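Local coordinates for probable quinone reductase Qor (NADPH:quinone reductase) (Zeta-crystallin homolog protein) (Mycobacterium tuberculosis, PDB 4RVU), which binds NADPH and probably passes its electrons to quinones, as a zeta-crystallin-like quinone reductase of the medium-chain dehydrogenase family, at residues A[5-10]-A[60-65]; A[89-94]-A[111-116]; A[170-175]-A[209-214]; A[231-236]-A[261-266]. One frame throughout, in Å; residues are numbered along the deposited sequence.

Contact 1 (A[5-10]-A[60-65])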
loop_
_atom_site.group_PDB
_atom_site.type_symbol
_atom_site.label_atom_id
_atom_site.label_comp_id
_atom_site.label_asym_id
_atom_site.label_seq_id
_atom_site.Cartn_x
_atom_site.Cartn_y
_atom_site.Cartn_z
ATOM N N MET A 5 -6.139 -45.093 -1.672
ATOM C CA MET A 5 -6.634 -44.123 -2.646
ATOM C C MET A 5 -5.492 -43.646 -3.528
ATOM O O MET A 5 -4.319 -43.786 -3.175
ATOM C CB MET A 5 -7.249 -42.911 -1.938
ATOM C CG MET A 5 -6.257 -42.107 -1.146
ATOM S SD MET A 5 -6.929 -40.531 -0.579
ATOM C CE MET A 5 -5.423 -39.743 -0.026
ATOM N N HIS A 6 -5.836 -43.068 -4.671
ATOM C CA HIS A 6 -4.837 -42.416 -5.508
ATOM C C HIS A 6 -4.584 -40.978 -5.039
ATOM O O HIS A 6 -5.503 -40.292 -4.586
ATOM C CB HIS A 6 -5.266 -42.435 -6.974
ATOM C CG HIS A 6 -5.431 -43.813 -7.534
ATOM N ND1 HIS A 6 -6.645 -44.303 -7.967
ATOM C CD2 HIS A 6 -4.531 -44.810 -7.731
ATOM C CE1 HIS A 6 -6.488 -45.540 -8.410
ATOM N NE2 HIS A 6 -5.214 -45.870 -8.273
ATOM N N ALA A 7 -3.331 -40.544 -5.137
ATOM C CA ALA A 7 -2.931 -39.194 -4.746
ATOM C C ALA A 7 -1.697 -38.779 -5.527
ATOM O O ALA A 7 -0.994 -39.623 -6.088
ATOM C CB ALA A 7 -2.657 -39.112 -3.241
ATOM N N ILE A 8 -1.437 -37.475 -5.549
ATOM C CA ILE A 8 -0.252 -36.937 -6.190
ATOM C C ILE A 8 0.681 -36.446 -5.091
ATOM O O ILE A 8 0.407 -35.449 -4.406
ATOM C CB ILE A 8 -0.593 -35.795 -7.164
ATOM C CG1 ILE A 8 -1.536 -36.289 -8.276
ATOM C CG2 ILE A 8 0.674 -35.211 -7.784
ATOM C CD1 ILE A 8 -0.859 -37.152 -9.354
ATOM N N GLU A 9 1.777 -37.165 -4.897
ATOM C CA GLU A 9 2.667 -36.866 -3.782
ATOM C C GLU A 9 3.979 -36.291 -4.284
ATOM O O GLU A 9 4.484 -36.693 -5.336
ATOM C CB GLU A 9 2.928 -38.139 -2.981
ATOM C CG GLU A 9 3.924 -37.981 -1.847
ATOM C CD GLU A 9 4.297 -39.314 -1.243
ATOM O OE1 GLU A 9 4.921 -40.132 -1.954
ATOM O OE2 GLU A 9 3.952 -39.548 -0.068
ATOM N N VAL A 10 4.518 -35.341 -3.528
ATOM C CA VAL A 10 5.830 -34.773 -3.803
ATOM C C VAL A 10 6.794 -35.267 -2.724
ATOM O O VAL A 10 6.591 -35.008 -1.538
ATOM C CB VAL A 10 5.760 -33.238 -3.829
ATOM C CG1 VAL A 10 7.138 -32.629 -4.033
ATOM C CG2 VAL A 10 4.813 -32.790 -4.933
ATOM N N PRO A 60 7.580 -35.609 2.796
ATOM C CA PRO A 60 6.809 -35.450 1.559
ATOM C C PRO A 60 5.428 -34.870 1.854
ATOM O O PRO A 60 5.027 -34.789 3.019
ATOM C CB PRO A 60 6.669 -36.887 1.058
ATOM C CG PRO A 60 6.658 -37.707 2.295
ATOM C CD PRO A 60 7.624 -37.017 3.233
ATOM N N PHE A 61 4.710 -34.459 0.816
ATOM C CA PHE A 61 3.344 -33.989 1.001
ATOM C C PHE A 61 2.497 -34.289 -0.229
ATOM O O PHE A 61 3.023 -34.401 -1.336
ATOM C CB PHE A 61 3.302 -32.495 1.361
ATOM C CG PHE A 61 3.885 -31.575 0.311
ATOM C CD1 PHE A 61 5.230 -31.215 0.351
ATOM C CD2 PHE A 61 3.080 -31.027 -0.683
ATOM C CE1 PHE A 61 5.765 -30.355 -0.598
ATOM C CE2 PHE A 61 3.604 -30.173 -1.635
ATOM C CZ PHE A 61 4.951 -29.833 -1.593
ATOM N N VAL A 62 1.197 -34.465 -0.013
ATOM C CA VAL A 62 0.233 -34.528 -1.109
ATOM C C VAL A 62 -0.149 -33.083 -1.392
ATOM O O VAL A 62 -0.509 -32.345 -0.474
ATOM C CB VAL A 62 -1.011 -35.357 -0.733
ATOM C CG1 VAL A 62 -2.072 -35.262 -1.818
ATOM C CG2 VAL A 62 -0.637 -36.812 -0.509
ATOM N N ILE A 63 -0.054 -32.674 -2.654
ATOM C CA ILE A 63 -0.135 -31.263 -3.035
ATOM C C ILE A 63 -1.569 -30.764 -3.288
ATOM O O ILE A 63 -2.469 -31.570 -3.553
ATOM C CB ILE A 63 0.740 -31.031 -4.284
ATOM C CG1 ILE A 63 0.943 -29.549 -4.590
ATOM C CG2 ILE A 63 0.175 -31.772 -5.468
ATOM C CD1 ILE A 63 2.165 -29.293 -5.427
ATOM N N GLY A 64 -1.772 -29.444 -3.182
ATOM C CA GLY A 64 -3.016 -28.796 -3.595
ATOM C C GLY A 64 -3.947 -28.414 -2.458
ATOM O O GLY A 64 -3.966 -29.072 -1.418
ATOM N N SER A 65 -4.737 -27.358 -2.648
ATOM C CA SER A 65 -5.630 -26.916 -1.577
ATOM C C SER A 65 -7.080 -26.692 -1.994
ATOM O O SER A 65 -7.921 -26.389 -1.149
ATOM C CB SER A 65 -5.081 -25.656 -0.887
ATOM O OG SER A 65 -5.241 -24.503 -1.689
#
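Glu9 and Val62 form a non-hydrogen-bonded antiparallel pair and Val10 and Phe61 the hydrogen-bonded pair beside it, which sets strand 61-62 along the end of strand 5-10. The result is an edge of the small antiparallel sheet ordered 20-24, 5-10, 61-62, part of the catalytic, GroES-like half of the subunit. Val10 N meets Phe61 O at 2.8 Å in an almost straight bond, and Phe61 N returns one to Val10 O; a weaker bond runs from Ile63 N to Ile8 O. Phe61 CG sits between the backbone N and the carbonyl carbon (chi1 61°), and one face of the ring thereby takes the CB of Val10 in a CH-pi contact, 4.3 Å from the centroid. On the same side of the sheet as Phe61, Val10 CG2 lies near Ile63 CD1. On the opposite face the side chains of Glu9 and Pro60, the latter after a cis peptide bond, lie side by side and point the same way; Glu9 OE2 lies 4.0 Å from Pro60 CB. Farther along this face Val62 straddles Ala7, both of its methyls being about equally far from the alanine CB. Ile8 and Ile63 meet branch to branch, CG2 of Ile8 lying 4.2 Å from CG2 of Ile63.

Contact 2 (A[89-94]-A[111-116])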
loop_
_atom_site.group_PDB
_atom_site.type_symbol
_atom_site.label_atom_id
_atom_site.label_comp_id
_atom_site.label_asym_id
_atom_site.label_seq_id
_atom_site.Cartn_x
_atom_site.Cartn_y
_atom_site.Cartn_z
ATOM N N ASP A 89 -23.172 -33.815 2.127
ATOM C CA ASP A 89 -23.225 -32.492 1.497
ATOM C C ASP A 89 -22.144 -32.335 0.428
ATOM O O ASP A 89 -21.019 -32.824 0.602
ATOM C CB ASP A 89 -23.065 -31.367 2.535
ATOM C CG ASP A 89 -24.311 -31.147 3.380
ATOM O OD1 ASP A 89 -25.377 -31.694 3.043
ATOM O OD2 ASP A 89 -24.222 -30.403 4.382
ATOM N N ARG A 90 -22.492 -31.650 -0.666
ATOM C CA ARG A 90 -21.525 -31.250 -1.687
ATOM C C ARG A 90 -20.888 -29.959 -1.200
ATOM O O ARG A 90 -21.597 -28.995 -0.884
ATOM C CB ARG A 90 -22.207 -30.978 -3.030
ATOM C CG ARG A 90 -22.708 -32.203 -3.765
ATOM C CD ARG A 90 -23.558 -31.778 -4.975
ATOM N NE ARG A 90 -22.722 -31.219 -6.017
ATOM C CZ ARG A 90 -22.931 -30.056 -6.629
ATOM N NH1 ARG A 90 -23.989 -29.300 -6.339
ATOM N NH2 ARG A 90 -22.073 -29.656 -7.550
ATOM N N VAL A 91 -19.563 -29.940 -1.128
ATOM C CA VAL A 91 -18.874 -28.802 -0.522
ATOM C C VAL A 91 -17.639 -28.431 -1.319
ATOM O O VAL A 91 -17.174 -29.207 -2.152
ATOM C CB VAL A 91 -18.475 -29.081 0.940
ATOM C CG1 VAL A 91 -19.708 -29.256 1.826
ATOM C CG2 VAL A 91 -17.537 -30.284 1.032
ATOM N N VAL A 92 -17.104 -27.244 -1.070
ATOM C CA VAL A 92 -15.908 -26.818 -1.768
ATOM C C VAL A 92 -15.043 -26.007 -0.807
ATOM O O VAL A 92 -15.556 -25.260 0.023
ATOM C CB VAL A 92 -16.255 -26.039 -3.067
ATOM C CG1 VAL A 92 -17.095 -24.798 -2.767
ATOM C CG2 VAL A 92 -14.990 -25.675 -3.847
ATOM N N SER A 93 -13.732 -26.199 -0.897
ATOM C CA SER A 93 -12.795 -25.474 -0.040
ATOM C C SER A 93 -11.578 -25.103 -0.847
ATOM O O SER A 93 -11.224 -25.788 -1.814
ATOM C CB SER A 93 -12.377 -26.334 1.155
ATOM O OG SER A 93 -11.553 -25.601 2.063
ATOM N N ALA A 94 -10.946 -24.002 -0.451
ATOM C CA ALA A 94 -9.701 -23.547 -1.051
ATOM C C ALA A 94 -8.582 -23.695 -0.023
ATOM O O ALA A 94 -7.471 -23.213 -0.239
ATOM C CB ALA A 94 -9.826 -22.083 -1.453
ATOM N N THR A 111 -14.843 -24.117 4.486
ATOM C CA THR A 111 -15.492 -24.942 3.472
ATOM C C THR A 111 -16.902 -24.405 3.263
ATOM O O THR A 111 -17.608 -24.110 4.232
ATOM C CB THR A 111 -15.568 -26.411 3.925
ATOM O OG1 THR A 111 -14.242 -26.923 4.114
ATOM C CG2 THR A 111 -16.278 -27.261 2.879
ATOM N N ALA A 112 -17.325 -24.295 2.008
ATOM C CA ALA A 112 -18.671 -23.811 1.700
ATOM C C ALA A 112 -19.503 -24.905 1.059
ATOM O O ALA A 112 -18.983 -25.717 0.283
ATOM C CB ALA A 112 -18.601 -22.607 0.765
ATOM N N LYS A 113 -20.798 -24.917 1.369
ATOM C CA LYS A 113 -21.733 -25.777 0.647
ATOM C C LYS A 113 -21.889 -25.264 -0.766
ATOM O O LYS A 113 -21.999 -24.060 -0.980
ATOM C CB LYS A 113 -23.106 -25.785 1.331
ATOM C CG LYS A 113 -23.148 -26.536 2.661
ATOM C CD LYS A 113 -24.520 -26.393 3.329
ATOM C CE LYS A 113 -24.576 -27.127 4.666
ATOM N NZ LYS A 113 -25.932 -27.071 5.295
ATOM N N VAL A 114 -21.904 -26.177 -1.735
ATOM C CA VAL A 114 -22.098 -25.812 -3.128
ATOM C C VAL A 114 -23.601 -25.752 -3.403
ATOM O O VAL A 114 -24.338 -26.641 -2.984
ATOM C CB VAL A 114 -21.426 -26.842 -4.056
ATOM C CG1 VAL A 114 -21.593 -26.455 -5.519
ATOM C CG2 VAL A 114 -19.937 -26.964 -3.700
ATOM N N PRO A 115 -24.065 -24.680 -4.063
ATOM C CA PRO A 115 -25.483 -24.540 -4.416
ATOM C C PRO A 115 -25.905 -25.685 -5.340
ATOM O O PRO A 115 -25.071 -26.213 -6.085
ATOM C CB PRO A 115 -25.523 -23.201 -5.160
ATOM C CG PRO A 115 -24.350 -22.435 -4.622
ATOM C CD PRO A 115 -23.284 -23.485 -4.436
ATOM N N ASP A 116 -27.172 -26.074 -5.292
ATOM C CA ASP A 116 -27.606 -27.238 -6.055
ATOM C C ASP A 116 -27.532 -27.051 -7.574
ATOM O O ASP A 116 -27.514 -28.034 -8.317
ATOM C CB ASP A 116 -29.020 -27.652 -5.642
ATOM C CG ASP A 116 -29.069 -28.274 -4.258
ATOM O OD1 ASP A 116 -28.040 -28.825 -3.803
ATOM O OD2 ASP A 116 -30.152 -28.221 -3.636
HETATM O O HOH W 1 -26.179 -30.142 6.069
HETATM O O HOH W 2 -25.529 -29.087 -3.760
#
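Val114 lies over one face of the Arg90 guanidinium, its CB offset toward the rim of the group and its CG1 3.8 Å from Arg90 NH1, while Pro115 O sits at the edge and takes a weak bond from NH1. A bend at chi3 (72°) brings the guanidinium to the valine. Arg90 NH2 is bound by Val118 O and Ser120 OG, and a water joins NH1 to Val114 O and to Asp116 OD1, so several partners fix the rotation of the plane. Strands 90-93 and 111-113 pair antiparallel in the GroES-like beta domain: Val92 and Ala112 exchange two backbone bonds of 2.8 Å, between N of each and O of the other, and Val114 N reaches Arg90 O. Val92 CG1 packs on Val114 CG2, 3.7 Å away, the two side chains crossing at about a right angle. On the other face of the pair Thr111 CG2 presses tightly against Val91 CB, at 3.4 Å. The Asp89-Lys113 salt bridge is long, 3.9 Å from OD2 to NZ, and a water bridges the same two atoms; OD2 also accepts from Ser86 N. The charges thus probably add a hydrated, screened attraction, while backbone bonds and valines supply the direct grip.

Contact 3 (A[170-175]-A[209-214])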
loop_
_atom_site.group_PDB
_atom_site.type_symbol
_atom_site.label_atom_id
_atom_site.label_comp_id
_atom_site.label_asym_id
_atom_site.label_seq_id
_atom_site.Cartn_x
_atom_site.Cartn_y
_atom_site.Cartn_z
ATOM N N GLY A 170 -19.448 -1.895 -12.831
ATOM C CA GLY A 170 -19.345 -0.615 -13.527
ATOM C C GLY A 170 -17.930 -0.091 -13.710
ATOM O O GLY A 170 -17.722 1.110 -13.906
ATOM N N VAL A 171 -16.957 -0.995 -13.658
ATOM C CA VAL A 171 -15.545 -0.659 -13.802
ATOM C C VAL A 171 -15.054 -0.980 -15.209
ATOM O O VAL A 171 -15.356 -2.043 -15.757
ATOM C CB VAL A 171 -14.704 -1.447 -12.783
ATOM C CG1 VAL A 171 -13.220 -1.126 -12.916
ATOM C CG2 VAL A 171 -15.185 -1.161 -11.378
ATOM N N ARG A 172 -14.318 -0.049 -15.808
ATOM C CA ARG A 172 -13.686 -0.291 -17.100
ATOM C C ARG A 172 -12.409 -1.101 -16.902
ATOM O O ARG A 172 -11.580 -0.755 -16.064
ATOM C CB ARG A 172 -13.353 1.041 -17.767
ATOM C CG ARG A 172 -12.737 0.910 -19.132
ATOM C CD ARG A 172 -12.475 2.296 -19.707
ATOM N NE ARG A 172 -12.029 2.266 -21.096
ATOM C CZ ARG A 172 -11.005 2.976 -21.558
ATOM N NH1 ARG A 172 -10.317 3.752 -20.733
ATOM N NH2 ARG A 172 -10.662 2.901 -22.837
ATOM N N VAL A 173 -12.253 -2.187 -17.648
ATOM C CA VAL A 173 -11.109 -3.065 -17.427
ATOM C C VAL A 173 -10.207 -3.127 -18.646
ATOM O O VAL A 173 -10.669 -3.369 -19.762
ATOM C CB VAL A 173 -11.552 -4.500 -17.062
ATOM C CG1 VAL A 173 -10.332 -5.420 -16.959
ATOM C CG2 VAL A 173 -12.345 -4.498 -15.765
ATOM N N ILE A 174 -8.920 -2.896 -18.428
ATOM C CA ILE A 174 -7.914 -3.090 -19.464
ATOM C C ILE A 174 -7.101 -4.314 -19.064
ATOM O O ILE A 174 -6.700 -4.434 -17.905
ATOM C CB ILE A 174 -6.983 -1.867 -19.564
ATOM C CG1 ILE A 174 -7.795 -0.591 -19.793
ATOM C CG2 ILE A 174 -5.929 -2.072 -20.657
ATOM C CD1 ILE A 174 -6.988 0.697 -19.529
ATOM N N THR A 175 -6.873 -5.230 -20.005
ATOM C CA THR A 175 -6.133 -6.452 -19.708
ATOM C C THR A 175 -4.900 -6.629 -20.578
ATOM O O THR A 175 -4.733 -5.931 -21.578
ATOM C CB THR A 175 -7.017 -7.707 -19.883
ATOM O OG1 THR A 175 -7.403 -7.817 -21.261
ATOM C CG2 THR A 175 -8.252 -7.615 -19.014
ATOM N N ARG A 209 -2.119 5.338 -20.435
ATOM C CA ARG A 209 -2.444 6.756 -20.301
ATOM C C ARG A 209 -3.324 7.222 -21.465
ATOM O O ARG A 209 -4.307 7.935 -21.253
ATOM C CB ARG A 209 -1.175 7.620 -20.221
ATOM C CG ARG A 209 -0.235 7.264 -19.073
ATOM C CD ARG A 209 -0.214 8.272 -17.933
ATOM N NE ARG A 209 0.527 7.737 -16.788
ATOM C CZ ARG A 209 0.101 7.778 -15.529
ATOM N NH1 ARG A 209 -1.054 8.356 -15.233
ATOM N NH2 ARG A 209 0.838 7.243 -14.567
ATOM N N GLU A 210 -2.968 6.806 -22.676
ATOM C CA GLU A 210 -3.765 7.119 -23.865
ATOM C C GLU A 210 -5.227 6.753 -23.650
ATOM O O GLU A 210 -6.130 7.536 -23.958
ATOM C CB GLU A 210 -3.210 6.393 -25.100
ATOM C CG GLU A 210 -4.009 6.637 -26.384
ATOM C CD GLU A 210 -3.417 5.946 -27.597
ATOM O OE1 GLU A 210 -2.674 4.954 -27.427
ATOM O OE2 GLU A 210 -3.699 6.396 -28.730
ATOM N N LEU A 211 -5.451 5.566 -23.085
ATOM C CA LEU A 211 -6.799 5.034 -22.919
ATOM C C LEU A 211 -7.560 5.697 -21.786
ATOM O O LEU A 211 -8.791 5.656 -21.753
ATOM C CB LEU A 211 -6.734 3.525 -22.670
ATOM C CG LEU A 211 -6.115 2.715 -23.800
ATOM C CD1 LEU A 211 -5.822 1.298 -23.334
ATOM C CD2 LEU A 211 -7.060 2.707 -24.997
ATOM N N THR A 212 -6.825 6.290 -20.850
ATOM C CA THR A 212 -7.422 6.851 -19.652
ATOM C C THR A 212 -7.296 8.371 -19.640
ATOM O O THR A 212 -7.584 9.020 -18.624
ATOM C CB THR A 212 -6.757 6.285 -18.382
ATOM O OG1 THR A 212 -5.331 6.346 -18.516
ATOM C CG2 THR A 212 -7.169 4.828 -18.162
ATOM N N GLY A 213 -6.851 8.929 -20.766
ATOM C CA GLY A 213 -6.713 10.372 -20.897
ATOM C C GLY A 213 -5.555 10.948 -20.106
ATOM O O GLY A 213 -5.622 12.074 -19.618
ATOM N N GLY A 214 -4.479 10.179 -19.990
ATOM C CA GLY A 214 -3.321 10.609 -19.229
ATOM C C GLY A 214 -3.429 10.298 -17.743
ATOM O O GLY A 214 -2.414 10.290 -17.043
HETATM O O HOH W 3 -10.221 4.868 -24.835
#
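Arg172 and Leu211 cross at about a right angle, the guanidinium bringing its edge to the last turn of helix 201-212. The arginine is stretched from CG to NE, with CG anti to the backbone N (chi1 -178°), and this full reach takes NH1 to Leu211 O at 2.6 Å. The carbonyl oxygen lies near the guanidinium plane at its edge, yet NH1 stands well above the carbonyl plane, 52° out of it. NE turns to a different partner, Asp192, in a salt bridge that should help hold the group in place. Ile174 and Leu211 cross obliquely and touch through their CD1 methyls, 4.0 Å apart; Thr212 CG2 lies a little farther from Ile174 CD1. This is strand-to-helix packing in the Rossmann-type nucleotide-binding domain, where strand 172-176 belongs to the six-stranded parallel sheet and helix 201-212 lies against it. The helix closes at Gly213 in a Schellman motif. Both Thr212 N and Gly214 N bond to Arg209 O, from opposite faces of its plane, with Gly214 N at 2.6 Å. Arg209 NH1 also donates to Gly214 O, at 3.0 Å, within the same turn. Thr212 OG1 is held by Val208 O and Gly216 N.

Contact 4 (A[231-236]-A[261-266])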
loop_
_atom_site.group_PDB
_atom_site.type_symbol
_atom_site.label_atom_id
_atom_site.label_comp_id
_atom_site.label_asym_id
_atom_site.label_seq_id
_atom_site.Cartn_x
_atom_site.Cartn_y
_atom_site.Cartn_z
ATOM N N ALA A 231 5.880 -1.810 -15.446
ATOM C CA ALA A 231 4.804 -1.254 -16.249
ATOM C C ALA A 231 3.549 -0.972 -15.422
ATOM O O ALA A 231 2.897 0.058 -15.607
ATOM C CB ALA A 231 4.484 -2.174 -17.413
ATOM N N SER A 232 3.200 -1.895 -14.526
ATOM C CA SER A 232 2.064 -1.693 -13.629
ATOM C C SER A 232 2.255 -0.427 -12.806
ATOM O O SER A 232 1.357 0.418 -12.717
ATOM C CB SER A 232 1.917 -2.877 -12.676
ATOM O OG SER A 232 1.575 -4.058 -13.379
ATOM N N LEU A 233 3.424 -0.310 -12.197
ATOM C CA LEU A 233 3.721 0.849 -11.353
ATOM C C LEU A 233 3.627 2.157 -12.154
ATOM O O LEU A 233 3.082 3.158 -11.677
ATOM C CB LEU A 233 5.099 0.693 -10.701
ATOM C CG LEU A 233 5.539 1.843 -9.785
ATOM C CD1 LEU A 233 4.562 1.972 -8.640
ATOM C CD2 LEU A 233 6.942 1.632 -9.253
ATOM N N ALA A 234 4.132 2.136 -13.386
ATOM C CA ALA A 234 4.122 3.323 -14.252
ATOM C C ALA A 234 2.744 3.694 -14.809
ATOM O O ALA A 234 2.576 4.780 -15.375
ATOM C CB ALA A 234 5.120 3.147 -15.394
ATOM N N SER A 235 1.769 2.788 -14.688
ATOM C CA SER A 235 0.446 3.016 -15.260
ATOM C C SER A 235 -0.592 3.608 -14.310
ATOM O O SER A 235 -1.727 3.853 -14.714
ATOM C CB SER A 235 -0.097 1.717 -15.860
ATOM O OG SER A 235 0.817 1.180 -16.790
ATOM N N LEU A 236 -0.208 3.851 -13.058
ATOM C CA LEU A 236 -1.175 4.233 -12.022
ATOM C C LEU A 236 -1.594 5.700 -11.977
ATOM O O LEU A 236 -0.797 6.607 -12.226
ATOM C CB LEU A 236 -0.631 3.866 -10.646
ATOM C CG LEU A 236 -0.706 2.383 -10.314
ATOM C CD1 LEU A 236 0.266 2.065 -9.195
ATOM C CD2 LEU A 236 -2.126 2.027 -9.901
ATOM N N ASN A 261 6.694 7.046 -4.619
ATOM C CA ASN A 261 6.545 8.485 -4.569
ATOM C C ASN A 261 6.502 9.026 -6.000
ATOM O O ASN A 261 5.535 9.648 -6.403
ATOM C CB ASN A 261 7.723 9.065 -3.768
ATOM C CG ASN A 261 7.679 10.580 -3.640
ATOM O OD1 ASN A 261 6.817 11.257 -4.210
ATOM N ND2 ASN A 261 8.630 11.126 -2.887
ATOM N N ALA A 262 7.551 8.753 -6.767
ATOM C CA ALA A 262 7.647 9.218 -8.143
ATOM C C ALA A 262 6.444 8.794 -8.992
ATOM O O ALA A 262 5.994 9.538 -9.867
ATOM C CB ALA A 262 8.948 8.731 -8.765
ATOM N N ALA A 263 5.903 7.611 -8.713
ATOM C CA ALA A 263 4.799 7.073 -9.500
ATOM C C ALA A 263 3.479 7.778 -9.211
ATOM O O ALA A 263 2.503 7.577 -9.928
ATOM C CB ALA A 263 4.668 5.572 -9.269
ATOM N N GLY A 264 3.447 8.600 -8.162
ATOM C CA GLY A 264 2.231 9.319 -7.801
ATOM C C GLY A 264 1.737 9.143 -6.365
ATOM O O GLY A 264 0.522 9.205 -6.121
ATOM N N SER A 265 2.660 8.983 -5.415
ATOM C CA SER A 265 2.298 8.687 -4.015
ATOM C C SER A 265 1.306 7.532 -3.976
ATOM O O SER A 265 0.217 7.628 -3.392
ATOM C CB SER A 265 1.719 9.916 -3.309
ATOM O OG SER A 265 2.690 10.944 -3.192
ATOM N N VAL A 266 1.692 6.436 -4.610
ATOM C CA VAL A 266 0.782 5.316 -4.773
ATOM C C VAL A 266 0.938 4.347 -3.617
ATOM O O VAL A 266 1.848 4.484 -2.796
ATOM C CB VAL A 266 1.040 4.588 -6.092
ATOM C CG1 VAL A 266 1.010 5.586 -7.244
ATOM C CG2 VAL A 266 2.373 3.864 -6.047
HETATM O O HOH W 4 2.445 5.877 -12.208
HETATM O O HOH W 5 0.378 8.908 -11.178
#
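With CG anti to the backbone N (chi1 -180°) and chi2 at 61°, Leu233 swings its CD1 branch from the last turn of helix 229-234 onto Ala263 and Val266. Leu236 takes another course: its CG is anti to the carbonyl carbon (chi1 -76°), and its CD1 approaches the same valine. Leu233 CD1 meets the CB of Ala263 at 3.7 Å and Val266 CG2 at 3.9 Å, a methyl that lies between that valine's backbone N and carbonyl carbon. Leu236 CD1 rests on Val266 CB, 4.1 Å away, and is as near to CG1. Both leucines cross Val266 obliquely, and the valine is thereby shared between them. In the Rossmann-type domain this joins the ends of two successive helices, 229-234 and 258-262, just before the chain enters strand 236-237 and strand 267-269, the latter at the edge of the parallel sheet; Leu242 of strand 240-244 touches both leucines. No direct hydrogen bond crosses the contact. Instead, water links backbone carbonyls that cannot bond to one another: one molecule donates to Leu236 O and to Ala263 O, at 2.8 Å from each, and another lies 2.8 Å from Leu233 O and is also close to Ala263 O. After the second helix the chain turns at Gly264, whose phi is positive; Gly264 N and Ser265 N both bond to Asn261 O, from the same face of its plane. Within 231-236, Ser235 OG donates to Ala231 O at 2.6 Å. Beyond the turn, Ser265 OG bonds to His275 of the second subunit, and Val266 O accepts from Thr269 of that subunit.

How the contacts relate
Contacts 1 and 2 belong to the beta-rich GroES-like half and contacts 3 and 4 to the Rossmann-type half, on opposite sides of the chain's centre. The first pair joins strands by backbone bonds; the second brings helix ends against a strand or another helix end, through side chains and water. Contacts 1 and 4 are mostly buried, and their side-chain contacts are largely apolar, whereas 2 and 3 are partly buried and each uses a partly exposed arginine. Neighbours touch: Ser65 OG probably bonds to Ala94 O between contacts 1 and 2, and Arg209 NH2 to Leu236 O and Ala234 O between contacts 3 and 4. Contact 4 alone adjoins the second subunit.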